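Local coordinates for Myo-inositol dehydrogenase (Corynebacterium glutamicum, PDB 3EUW), which probably oxidises myo-inositol with NAD+, as a tetrameric oxidoreductase of the Gfo/Idh/MocA family, at residues A[149-154]-A[176-181]; A[162-167]-A[201-206]; A[317-322]-A[328-333]. All blocks are in the same frame, centred on the assembly; numbering follows the deposited sequence.

Interaction 1 (A[149-154]-A[176-181]); sequences LVIISR and IHDLDM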
ATOM      1  N   LEU A 149      10.041  18.209  -8.294  1.00 13.83           N
ATOM      2  CA  LEU A 149      10.718  16.921  -8.273  1.00 12.81           C
ATOM      3  C   LEU A 149      11.257  16.786  -6.850  1.00 13.49           C
ATOM      4  O   LEU A 149      12.113  17.560  -6.430  1.00 15.55           O
ATOM      5  CB  LEU A 149      11.852  16.905  -9.299  1.00 10.19           C
ATOM      6  CG  LEU A 149      12.544  15.564  -9.549  1.00 13.13           C
ATOM      7  CD1 LEU A 149      11.544  14.536 -10.076  1.00 15.60           C
ATOM      8  CD2 LEU A 149      13.663  15.761 -10.551  1.00 13.07           C
ATOM      9  N   VAL A 150      10.737  15.815  -6.104  1.00 12.85           N
ATOM     10  CA  VAL A 150      11.150  15.622  -4.725  1.00 10.20           C
ATOM     11  C   VAL A 150      11.910  14.323  -4.588  1.00 11.30           C
ATOM     12  O   VAL A 150      11.397  13.254  -4.897  1.00 11.57           O
ATOM     13  CB  VAL A 150       9.938  15.611  -3.793  1.00  8.86           C
ATOM     14  CG1 VAL A 150      10.396  15.484  -2.350  1.00  9.61           C
ATOM     15  CG2 VAL A 150       9.125  16.888  -3.993  1.00  8.12           C
ATOM     16  N   ILE A 151      13.150  14.433  -4.131  1.00 10.73           N
ATOM     17  CA  ILE A 151      14.011  13.274  -3.988  1.00 10.58           C
ATOM     18  C   ILE A 151      14.437  13.090  -2.547  1.00 11.44           C
ATOM     19  O   ILE A 151      14.861  14.034  -1.888  1.00 13.16           O
ATOM     20  CB  ILE A 151      15.254  13.428  -4.891  1.00  9.58           C
ATOM     21  CG1 ILE A 151      14.792  13.673  -6.335  1.00  7.79           C
ATOM     22  CG2 ILE A 151      16.128  12.183  -4.810  1.00  9.55           C
ATOM     23  CD1 ILE A 151      15.914  13.941  -7.346  1.00  8.49           C
ATOM     24  N   ILE A 152      14.295  11.868  -2.051  1.00 12.63           N
ATOM     25  CA  ILE A 152      14.679  11.569  -0.682  1.00 11.48           C
ATOM     26  C   ILE A 152      15.603  10.377  -0.674  1.00 12.73           C
ATOM     27  O   ILE A 152      15.194   9.238  -0.944  1.00 12.92           O
ATOM     28  CB  ILE A 152      13.453  11.272   0.201  1.00 12.89           C
ATOM     29  CG1 ILE A 152      12.541  12.504   0.238  1.00 15.98           C
ATOM     30  CG2 ILE A 152      13.909  10.873   1.611  1.00 11.06           C
ATOM     31  CD1 ILE A 152      11.256  12.326   1.038  1.00 14.45           C
ATOM     32  N   SER A 153      16.866  10.659  -0.378  1.00 11.72           N
ATOM     33  CA  SER A 153      17.894   9.650  -0.309  1.00 10.77           C
ATOM     34  C   SER A 153      18.529   9.653   1.081  1.00 11.93           C
ATOM     35  O   SER A 153      19.003  10.684   1.573  1.00 12.16           O
ATOM     36  CB  SER A 153      18.970   9.931  -1.358  1.00 12.51           C
ATOM     37  OG  SER A 153      18.428   9.949  -2.670  1.00 13.80           O
ATOM     38  N   ARG A 154      18.523   8.496   1.719  1.00 11.62           N
ATOM     39  CA  ARG A 154      19.133   8.374   3.029  1.00 11.78           C
ATOM     40  C   ARG A 154      19.962   7.100   3.079  1.00 12.77           C
ATOM     41  O   ARG A 154      19.450   6.001   2.849  1.00 12.19           O
ATOM     42  CB  ARG A 154      18.060   8.355   4.121  1.00 10.18           C
ATOM     43  CG  ARG A 154      17.215   9.619   4.164  1.00  8.87           C
ATOM     44  CD  ARG A 154      16.065   9.467   5.169  1.00 10.50           C
ATOM     45  NE  ARG A 154      15.376  10.724   5.434  1.00  9.31           N
ATOM     46  CZ  ARG A 154      14.056  10.864   5.479  1.00 10.43           C
ATOM     47  NH1 ARG A 154      13.253   9.817   5.280  1.00  7.67           N
ATOM     48  NH2 ARG A 154      13.540  12.058   5.706  1.00 10.42           N
ATOM     49  N   ILE A 176      25.532  14.293  -5.053  1.00 15.11           N
ATOM     50  CA  ILE A 176      25.881  14.313  -6.470  1.00 13.84           C
ATOM     51  C   ILE A 176      24.990  13.365  -7.287  1.00 13.97           C
ATOM     52  O   ILE A 176      24.592  13.699  -8.403  1.00 15.67           O
ATOM     53  CB  ILE A 176      27.392  13.973  -6.690  1.00 15.63           C
ATOM     54  CG1 ILE A 176      27.828  14.388  -8.100  1.00 14.63           C
ATOM     55  CG2 ILE A 176      27.643  12.496  -6.498  1.00 12.40           C
ATOM     56  CD1 ILE A 176      29.336  14.311  -8.321  1.00 11.54           C
ATOM     57  N   HIS A 177      24.672  12.190  -6.751  1.00 12.00           N
ATOM     58  CA  HIS A 177      23.802  11.277  -7.489  1.00 11.34           C
ATOM     59  C   HIS A 177      22.402  11.895  -7.667  1.00 12.33           C
ATOM     60  O   HIS A 177      21.782  11.776  -8.728  1.00 13.59           O
ATOM     61  CB  HIS A 177      23.679   9.923  -6.779  1.00 10.77           C
ATOM     62  CG  HIS A 177      24.776   8.954  -7.108  1.00 15.50           C
ATOM     63  ND1 HIS A 177      25.796   8.650  -6.231  1.00 13.04           N
ATOM     64  CD2 HIS A 177      24.982   8.186  -8.204  1.00 15.23           C
ATOM     65  CE1 HIS A 177      26.579   7.733  -6.769  1.00 14.56           C
ATOM     66  NE2 HIS A 177      26.107   7.434  -7.965  1.00 16.24           N
ATOM     67  N   ASP A 178      21.904  12.551  -6.629  1.00  9.59           N
ATOM     68  CA  ASP A 178      20.591  13.181  -6.691  1.00  9.74           C
ATOM     69  C   ASP A 178      20.610  14.404  -7.608  1.00 10.99           C
ATOM     70  O   ASP A 178      19.613  14.738  -8.239  1.00 11.74           O
ATOM     71  CB  ASP A 178      20.149  13.610  -5.291  1.00 10.04           C
ATOM     72  CG  ASP A 178      20.092  12.451  -4.316  1.00 10.70           C
ATOM     73  OD1 ASP A 178      19.384  11.463  -4.590  1.00 11.57           O
ATOM     74  OD2 ASP A 178      20.750  12.533  -3.263  1.00 15.87           O
ATOM     75  N   LEU A 179      21.743  15.090  -7.656  1.00 11.25           N
ATOM     76  CA  LEU A 179      21.878  16.260  -8.507  1.00 12.03           C
ATOM     77  C   LEU A 179      21.834  15.834  -9.969  1.00 13.71           C
ATOM     78  O   LEU A 179      21.291  16.545 -10.816  1.00 15.58           O
ATOM     79  CB  LEU A 179      23.186  16.983  -8.203  1.00 10.34           C
ATOM     80  CG  LEU A 179      23.158  17.631  -6.815  1.00 12.34           C
ATOM     81  CD1 LEU A 179      24.556  18.086  -6.445  1.00 11.01           C
ATOM     82  CD2 LEU A 179      22.155  18.819  -6.808  1.00  9.00           C
ATOM     83  N   ASP A 180      22.402  14.672 -10.268  1.00 14.81           N
ATOM     84  CA  ASP A 180      22.382  14.188 -11.639  1.00 14.89           C
ATOM     85  C   ASP A 180      20.973  13.722 -11.996  1.00 14.12           C
ATOM     86  O   ASP A 180      20.496  13.954 -13.108  1.00 13.68           O
ATOM     87  CB  ASP A 180      23.355  13.026 -11.848  1.00 13.52           C
ATOM     88  CG  ASP A 180      23.260  12.450 -13.255  1.00 16.30           C
ATOM     89  OD1 ASP A 180      23.750  13.115 -14.191  1.00 15.13           O
ATOM     90  OD2 ASP A 180      22.683  11.352 -13.431  1.00 14.56           O
HETATM   91  N   MSE A 181      20.313  13.056 -11.057  1.00 12.71           N
HETATM   92  CA  MSE A 181      18.959  12.568 -11.291  1.00 12.24           C
HETATM   93  C   MSE A 181      18.090  13.788 -11.601  1.00 12.46           C
HETATM   94  O   MSE A 181      17.218  13.761 -12.472  1.00 11.28           O
HETATM   95  CB  MSE A 181      18.456  11.835 -10.049  1.00 10.00           C
HETATM   96  CG  MSE A 181      16.976  11.492 -10.059  1.00 10.63           C
HETATM   97 SE   MSE A 181      16.706  10.126 -11.409  1.00 17.00          SE
HETATM   98  CE  MSE A 181      17.812   8.656 -10.776  1.00  7.12           C
TER
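S153 and D178 make the one hydrogen bond between strand 149-154 and helix 176-181. The hydroxyl OG of S153 gives its proton to D178 OD1 over 2.6 Å, reaching the syn side of that oxygen from 21° out of the carboxylate plane. S153 OG stands anti to its own carbonyl carbon (chi1 -59°), a setting that carries it off the sheet to the helix. D178 leans over the strand in return, and both residues are buried. A long, weak ion pair with R125 also reaches D178 OD1.

The two segments run nearly antiparallel, 158° between their directions, with the short axes 9.8 Å apart at closest approach. This is a helix packed on one face of the mixed sheet in the C-terminal domain of the Gfo/Idh/MocA family, where strand 146-154 lies between strands 238-245 and 224-230. R154 points from the opposite face, toward a second subunit, and its NH1 forms a salt bridge with E242 of that chain.

Van der Waals contacts flank the hydrogen bond. I151 sends out its two branches separately: CG2 comes 3.3 Å from D178 OD1, while CD1 at the tip of the other branch makes an apolar contact with CG of selenomethionine M181 at 3.8 Å. The I151 and D178 side chains pass each other pointing opposite ways, CG2 against OD1. In M181 the bend at chi2 turns the selenium away from the strand, leaving CG to make the contact.

Interaction 2 (A[162-167]-A[201-206]); sequences DYIAGS and SQEIAE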
ATOM      1  N   ASP A 162      38.030   6.411   7.035  1.00 33.07           N
ATOM      2  CA  ASP A 162      38.969   6.662   5.940  1.00 34.93           C
ATOM      3  C   ASP A 162      38.274   7.071   4.639  1.00 34.46           C
ATOM      4  O   ASP A 162      38.826   7.838   3.849  1.00 34.17           O
ATOM      5  CB  ASP A 162      39.848   5.433   5.682  1.00 39.19           C
ATOM      6  CG  ASP A 162      40.610   4.987   6.922  1.00 45.67           C
ATOM      7  OD1 ASP A 162      41.018   5.859   7.725  1.00 47.02           O
ATOM      8  OD2 ASP A 162      40.811   3.763   7.088  1.00 48.85           O
ATOM      9  N   TYR A 163      37.069   6.555   4.409  1.00 32.91           N
ATOM     10  CA  TYR A 163      36.334   6.903   3.201  1.00 31.83           C
ATOM     11  C   TYR A 163      35.799   8.324   3.346  1.00 30.30           C
ATOM     12  O   TYR A 163      35.921   9.139   2.440  1.00 30.45           O
ATOM     13  CB  TYR A 163      35.168   5.942   2.959  1.00 33.44           C
ATOM     14  CG  TYR A 163      34.452   6.219   1.657  1.00 36.99           C
ATOM     15  CD1 TYR A 163      34.929   5.701   0.449  1.00 37.31           C
ATOM     16  CD2 TYR A 163      33.332   7.051   1.619  1.00 35.35           C
ATOM     17  CE1 TYR A 163      34.307   6.008  -0.760  1.00 38.90           C
ATOM     18  CE2 TYR A 163      32.706   7.366   0.421  1.00 37.89           C
ATOM     19  CZ  TYR A 163      33.195   6.842  -0.763  1.00 38.38           C
ATOM     20  OH  TYR A 163      32.567   7.153  -1.944  1.00 39.02           O
ATOM     21  N   ILE A 164      35.212   8.617   4.497  1.00 29.84           N
ATOM     22  CA  ILE A 164      34.679   9.945   4.758  1.00 30.15           C
ATOM     23  C   ILE A 164      35.776  10.989   4.572  1.00 30.11           C
ATOM     24  O   ILE A 164      35.562  12.018   3.934  1.00 30.54           O
ATOM     25  CB  ILE A 164      34.130  10.056   6.195  1.00 29.82           C
ATOM     26  CG1 ILE A 164      32.990   9.058   6.392  1.00 29.11           C
ATOM     27  CG2 ILE A 164      33.637  11.472   6.462  1.00 29.04           C
ATOM     28  CD1 ILE A 164      32.456   9.004   7.812  1.00 29.93           C
ATOM     29  N   ALA A 165      36.954  10.704   5.121  1.00 29.02           N
ATOM     30  CA  ALA A 165      38.095  11.614   5.043  1.00 28.17           C
ATOM     31  C   ALA A 165      38.375  12.141   3.637  1.00 27.10           C
ATOM     32  O   ALA A 165      38.617  13.330   3.455  1.00 26.79           O
ATOM     33  CB  ALA A 165      39.340  10.931   5.596  1.00 27.19           C
ATOM     34  N   GLY A 166      38.346  11.262   2.645  1.00 25.19           N
ATOM     35  CA  GLY A 166      38.618  11.707   1.289  1.00 24.89           C
ATOM     36  C   GLY A 166      37.417  11.758   0.351  1.00 22.54           C
ATOM     37  O   GLY A 166      37.596  11.836  -0.860  1.00 20.15           O
ATOM     38  N   SER A 167      36.206  11.737   0.906  1.00 19.61           N
ATOM     39  CA  SER A 167      34.984  11.762   0.099  1.00 17.92           C
ATOM     40  C   SER A 167      34.660  13.123  -0.525  1.00 16.69           C
ATOM     41  O   SER A 167      33.906  13.205  -1.493  1.00 16.05           O
ATOM     42  CB  SER A 167      33.790  11.303   0.946  1.00 15.96           C
ATOM     43  OG  SER A 167      33.517  12.233   1.986  1.00 14.70           O
ATOM     44  N   SER A 201      26.047  12.380  13.925  1.00 18.17           N
ATOM     45  CA  SER A 201      27.412  11.885  13.761  1.00 16.97           C
ATOM     46  C   SER A 201      28.575  12.747  14.264  1.00 18.26           C
ATOM     47  O   SER A 201      28.817  13.839  13.756  1.00 18.13           O
ATOM     48  CB  SER A 201      27.620  11.553  12.283  1.00 16.44           C
ATOM     49  OG  SER A 201      28.943  11.141  12.012  1.00 14.38           O
ATOM     50  N   GLN A 202      29.304  12.245  15.259  1.00 19.45           N
ATOM     51  CA  GLN A 202      30.469  12.966  15.794  1.00 20.82           C
ATOM     52  C   GLN A 202      31.582  12.870  14.742  1.00 21.17           C
ATOM     53  O   GLN A 202      32.365  13.793  14.531  1.00 21.37           O
ATOM     54  CB  GLN A 202      30.970  12.324  17.100  1.00 17.93           C
ATOM     55  CG  GLN A 202      30.006  12.338  18.290  1.00 20.03           C
ATOM     56  CD  GLN A 202      28.883  11.325  18.166  1.00 20.47           C
ATOM     57  OE1 GLN A 202      29.002  10.328  17.456  1.00 21.57           O
ATOM     58  NE2 GLN A 202      27.792  11.566  18.874  1.00 19.91           N
ATOM     59  N   GLU A 203      31.630  11.720  14.089  1.00 22.58           N
ATOM     60  CA  GLU A 203      32.608  11.432  13.051  1.00 22.87           C
ATOM     61  C   GLU A 203      32.491  12.374  11.848  1.00 23.15           C
ATOM     62  O   GLU A 203      33.492  12.931  11.390  1.00 23.19           O
ATOM     63  CB  GLU A 203      32.417   9.989  12.607  1.00 25.88           C
ATOM     64  CG  GLU A 203      33.345   9.509  11.536  1.00 29.96           C
ATOM     65  CD  GLU A 203      33.142   8.035  11.262  1.00 33.61           C
ATOM     66  OE1 GLU A 203      31.976   7.629  11.049  1.00 30.72           O
ATOM     67  OE2 GLU A 203      34.146   7.287  11.269  1.00 36.76           O
ATOM     68  N   ILE A 204      31.277  12.545  11.329  1.00 20.73           N
ATOM     69  CA  ILE A 204      31.068  13.433  10.185  1.00 19.85           C
ATOM     70  C   ILE A 204      31.359  14.884  10.589  1.00 18.36           C
ATOM     71  O   ILE A 204      31.932  15.647   9.816  1.00 16.72           O
ATOM     72  CB  ILE A 204      29.619  13.295   9.630  1.00 18.95           C
ATOM     73  CG1 ILE A 204      29.471  11.925   8.954  1.00 18.91           C
ATOM     74  CG2 ILE A 204      29.287  14.436   8.649  1.00 16.73           C
ATOM     75  CD1 ILE A 204      28.057  11.615   8.517  1.00 16.81           C
ATOM     76  N   ALA A 205      30.975  15.251  11.803  1.00 17.88           N
ATOM     77  CA  ALA A 205      31.224  16.593  12.316  1.00 21.40           C
ATOM     78  C   ALA A 205      32.745  16.811  12.460  1.00 22.87           C
ATOM     79  O   ALA A 205      33.256  17.919  12.294  1.00 22.97           O
ATOM     80  CB  ALA A 205      30.525  16.768  13.674  1.00 16.55           C
ATOM     81  N   GLU A 206      33.459  15.737  12.771  1.00 24.80           N
ATOM     82  CA  GLU A 206      34.908  15.793  12.927  1.00 27.45           C
ATOM     83  C   GLU A 206      35.605  16.224  11.627  1.00 27.49           C
ATOM     84  O   GLU A 206      36.650  16.875  11.653  1.00 27.73           O
ATOM     85  CB  GLU A 206      35.411  14.412  13.378  1.00 30.43           C
ATOM     86  CG  GLU A 206      36.888  14.131  13.114  1.00 34.96           C
ATOM     87  CD  GLU A 206      37.328  12.733  13.567  1.00 38.02           C
ATOM     88  OE1 GLU A 206      36.609  11.751  13.286  1.00 39.51           O
ATOM     89  OE2 GLU A 206      38.406  12.616  14.192  1.00 37.92           O
TER
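I164 reaches from helix 161-166 to the short helix 202-206, where E203 and I204 receive it. Its CB points at the second helix, and from there the side chain divides. CG2 stands anti to the backbone N; CG1, anti to the carbonyl carbon (chi1 -61°), continues outward, and a chi2 of 175° keeps that branch straight and puts CD1 at its far end. CD1 makes the contact: it lies 3.5 Å from E203 OE1 and almost as near to E203 CD, with CG1 of I204 farther off at 4.3 Å. E203 runs extended across this methyl at a slant, so its chain, CG included, flanks the apolar tip.

Both helices belong to the C-terminal domain of the family, and a serine in each segment bonds to the backbone. S201 is the N-cap of helix 202-206: its OG accepts from I204 N over 2.8 Å with an N-H...O angle of 165°, which ties down the first turn carrying E203 and I204. In the other segment the carbonyl O of I164 takes two bonds from S167, one from N and one from OG, the hydroxyl lying 2.8 Å away. F207 also packs against I164.

Interaction 3 (A[317-322]-A[328-333]); sequences ANACLE and RTVTLN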
ATOM      1  N   ALA A 317      27.201  20.224  -7.200  1.00 13.64           N
ATOM      2  CA  ALA A 317      27.574  19.851  -5.840  1.00 13.26           C
ATOM      3  C   ALA A 317      28.416  20.981  -5.226  1.00 13.63           C
ATOM      4  O   ALA A 317      28.239  21.329  -4.059  1.00 14.18           O
ATOM      5  CB  ALA A 317      28.345  18.530  -5.832  1.00  8.62           C
ATOM      6  N   ASN A 318      29.319  21.566  -6.009  1.00 12.34           N
ATOM      7  CA  ASN A 318      30.138  22.655  -5.476  1.00 14.23           C
ATOM      8  C   ASN A 318      29.250  23.854  -5.160  1.00 14.19           C
ATOM      9  O   ASN A 318      29.450  24.535  -4.150  1.00 13.42           O
ATOM     10  CB  ASN A 318      31.250  23.054  -6.459  1.00 13.27           C
ATOM     11  CG  ASN A 318      32.346  22.006  -6.550  1.00 12.94           C
ATOM     12  OD1 ASN A 318      32.531  21.219  -5.628  1.00 14.25           O
ATOM     13  ND2 ASN A 318      33.091  22.005  -7.652  1.00 14.24           N
ATOM     14  N   ALA A 319      28.254  24.103  -6.008  1.00 12.41           N
ATOM     15  CA  ALA A 319      27.353  25.218  -5.769  1.00 11.49           C
ATOM     16  C   ALA A 319      26.580  24.966  -4.480  1.00 11.14           C
ATOM     17  O   ALA A 319      26.332  25.903  -3.711  1.00 12.02           O
ATOM     18  CB  ALA A 319      26.392  25.402  -6.937  1.00  6.42           C
ATOM     19  N   CYS A 320      26.216  23.704  -4.239  1.00 10.94           N
ATOM     20  CA  CYS A 320      25.481  23.328  -3.028  1.00 11.77           C
ATOM     21  C   CYS A 320      26.298  23.640  -1.785  1.00 12.19           C
ATOM     22  O   CYS A 320      25.808  24.295  -0.869  1.00 14.53           O
ATOM     23  CB  CYS A 320      25.139  21.832  -3.010  1.00 11.83           C
ATOM     24  SG  CYS A 320      23.780  21.318  -4.072  1.00 15.14           S
ATOM     25  N   LEU A 321      27.537  23.156  -1.758  1.00 13.90           N
ATOM     26  CA  LEU A 321      28.430  23.380  -0.630  1.00 16.42           C
ATOM     27  C   LEU A 321      28.590  24.866  -0.358  1.00 17.53           C
ATOM     28  O   LEU A 321      28.532  25.304   0.789  1.00 18.09           O
ATOM     29  CB  LEU A 321      29.814  22.767  -0.901  1.00 17.00           C
ATOM     30  CG  LEU A 321      30.870  22.943   0.201  1.00 17.39           C
ATOM     31  CD1 LEU A 321      30.386  22.294   1.484  1.00 18.43           C
ATOM     32  CD2 LEU A 321      32.186  22.321  -0.231  1.00 18.76           C
ATOM     33  N   GLU A 322      28.798  25.642  -1.415  1.00 18.88           N
ATOM     34  CA  GLU A 322      28.974  27.083  -1.263  1.00 22.55           C
ATOM     35  C   GLU A 322      27.715  27.742  -0.692  1.00 22.02           C
ATOM     36  O   GLU A 322      27.803  28.625   0.161  1.00 21.27           O
ATOM     37  CB  GLU A 322      29.325  27.704  -2.609  1.00 25.60           C
ATOM     38  CG  GLU A 322      30.434  28.735  -2.533  1.00 34.04           C
ATOM     39  CD  GLU A 322      29.895  30.131  -2.469  1.00 36.16           C
ATOM     40  OE1 GLU A 322      28.985  30.439  -3.262  1.00 42.62           O
ATOM     41  OE2 GLU A 322      30.377  30.923  -1.645  1.00 36.20           O
ATOM     42  N   ARG A 328      22.927  31.550   1.334  1.00 17.60           N
ATOM     43  CA  ARG A 328      22.273  32.245   0.237  1.00 18.52           C
ATOM     44  C   ARG A 328      22.183  31.378  -1.014  1.00 17.44           C
ATOM     45  O   ARG A 328      22.909  30.396  -1.166  1.00 17.11           O
ATOM     46  CB  ARG A 328      23.012  33.539  -0.098  1.00 19.72           C
ATOM     47  CG  ARG A 328      24.195  33.339  -1.019  1.00 24.85           C
ATOM     48  CD  ARG A 328      24.938  34.635  -1.288  1.00 26.83           C
ATOM     49  NE  ARG A 328      25.784  34.476  -2.463  1.00 31.85           N
ATOM     50  CZ  ARG A 328      25.406  34.758  -3.704  1.00 32.31           C
ATOM     51  NH1 ARG A 328      24.193  35.233  -3.954  1.00 33.18           N
ATOM     52  NH2 ARG A 328      26.239  34.544  -4.707  1.00 37.71           N
ATOM     53  N   THR A 329      21.284  31.754  -1.911  1.00 16.09           N
ATOM     54  CA  THR A 329      21.110  31.028  -3.151  1.00 17.76           C
ATOM     55  C   THR A 329      22.289  31.357  -4.067  1.00 19.83           C
ATOM     56  O   THR A 329      22.830  32.468  -4.022  1.00 20.54           O
ATOM     57  CB  THR A 329      19.773  31.417  -3.813  1.00 16.94           C
ATOM     58  OG1 THR A 329      18.692  31.046  -2.946  1.00 14.66           O
ATOM     59  CG2 THR A 329      19.601  30.717  -5.145  1.00 18.07           C
ATOM     60  N   VAL A 330      22.699  30.386  -4.876  1.00 18.95           N
ATOM     61  CA  VAL A 330      23.814  30.559  -5.801  1.00 20.19           C
ATOM     62  C   VAL A 330      23.338  30.506  -7.255  1.00 21.83           C
ATOM     63  O   VAL A 330      22.685  29.551  -7.666  1.00 20.48           O
ATOM     64  CB  VAL A 330      24.900  29.452  -5.586  1.00 20.01           C
ATOM     65  CG1 VAL A 330      25.973  29.530  -6.677  1.00 18.71           C
ATOM     66  CG2 VAL A 330      25.549  29.608  -4.223  1.00 17.93           C
ATOM     67  N   THR A 331      23.661  31.542  -8.022  1.00 25.00           N
ATOM     68  CA  THR A 331      23.294  31.604  -9.439  1.00 28.91           C
ATOM     69  C   THR A 331      24.432  30.994 -10.255  1.00 31.71           C
ATOM     70  O   THR A 331      25.554  31.494 -10.251  1.00 32.69           O
ATOM     71  CB  THR A 331      23.068  33.061  -9.897  1.00 29.46           C
ATOM     72  OG1 THR A 331      21.939  33.609  -9.207  1.00 29.49           O
ATOM     73  CG2 THR A 331      22.806  33.113 -11.393  1.00 29.78           C
ATOM     74  N   LEU A 332      24.136  29.904 -10.944  1.00 35.83           N
ATOM     75  CA  LEU A 332      25.125  29.196 -11.745  1.00 41.39           C
ATOM     76  C   LEU A 332      25.750  30.002 -12.877  1.00 46.59           C
ATOM     77  O   LEU A 332      26.961  29.945 -13.086  1.00 46.69           O
ATOM     78  CB  LEU A 332      24.500  27.927 -12.312  1.00 39.67           C
ATOM     79  CG  LEU A 332      24.096  26.916 -11.242  1.00 36.72           C
ATOM     80  CD1 LEU A 332      23.304  25.788 -11.868  1.00 37.99           C
ATOM     81  CD2 LEU A 332      25.347  26.389 -10.563  1.00 37.26           C
ATOM     82  N   ASN A 333      24.933  30.750 -13.609  1.00 52.51           N
ATOM     83  CA  ASN A 333      25.447  31.548 -14.717  1.00 58.73           C
ATOM     84  C   ASN A 333      25.065  33.023 -14.582  1.00 62.35           C
ATOM     85  O   ASN A 333      23.945  33.419 -14.914  1.00 62.22           O
ATOM     86  CB  ASN A 333      24.930  30.995 -16.049  1.00 60.26           C
ATOM     87  CG  ASN A 333      25.350  29.554 -16.285  1.00 62.23           C
ATOM     88  OD1 ASN A 333      26.539  29.230 -16.275  1.00 62.84           O
ATOM     89  ND2 ASN A 333      24.372  28.680 -16.500  1.00 63.61           N
TER
HETATM   90  O   HOH W   1      27.305  32.368  -2.263  1.00 30.23           O
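V330 faces A319 where helix 317-322 packs on the strand that follows it, the two CA atoms 6.4 Å apart. The branches of V330 are turned to different targets. CG1 lies anti to the backbone N (chi1 173°) and looks onto A319 CB at 4.2 Å. CG2, anti to the carbonyl carbon, touches two oxygens from different directions, the carbonyl O of A319 at 3.8 Å and the side-chain OE1 of E322 at 3.7 Å.

L332 comes to the same methyl as V330 CG1. Although its CB does not aim at the helix, the end of the side chain swings inward, and CD2 closes on A319 CB at 3.9 Å. The A319 methyl is thus touched by both V330 and L332.

E322 crosses V330 at about a right angle. Its chain is bent at chi2 (-97°), which brings OE1 to V330 CG2 at the solvent-exposed margin of the contact. Here the chemistry turns polar. A water donates to E322 OE1 over 2.7 Å and receives a weak bond from R328 NE, linking opposite charges whose own end atoms do not meet. The guanidinium stays apart, its NH2 5.1 Å from E322 OE1.

Strand 330-331 is the last strand at one margin of the chain's large mixed sheet. V330 and L332 are hydrogen-bonded through their backbones to V192 and V190 of strand 189-197, and V192 also touches A319. Another flank of helix 307-326 packs against helix 169-185, with A317 on L179 and L321 on F171. T329 and R328 meet a second subunit, R328 packing on its counterpart there.

In the fold
Interaction 1 is buried, its centre about 10 Å from that of the chain, whereas interactions 2 and 3 have centres about 20 Å out and are partly exposed. Chemistry follows place: a direct buried hydrogen bond in the first, an isoleucine tip against a glutamate and an isoleucine in the second, and alanine, valine and leucine methyls with a water bridge between charges at the rim in the third. Interactions 1 and 3 share the large mixed sheet and meet physically, L179 CD1 lying 3.5 Å from A317 N, and both reach a second subunit. Interaction 2 touches neither, but helix 161-166 falls between the elements of interaction 1 in the chain.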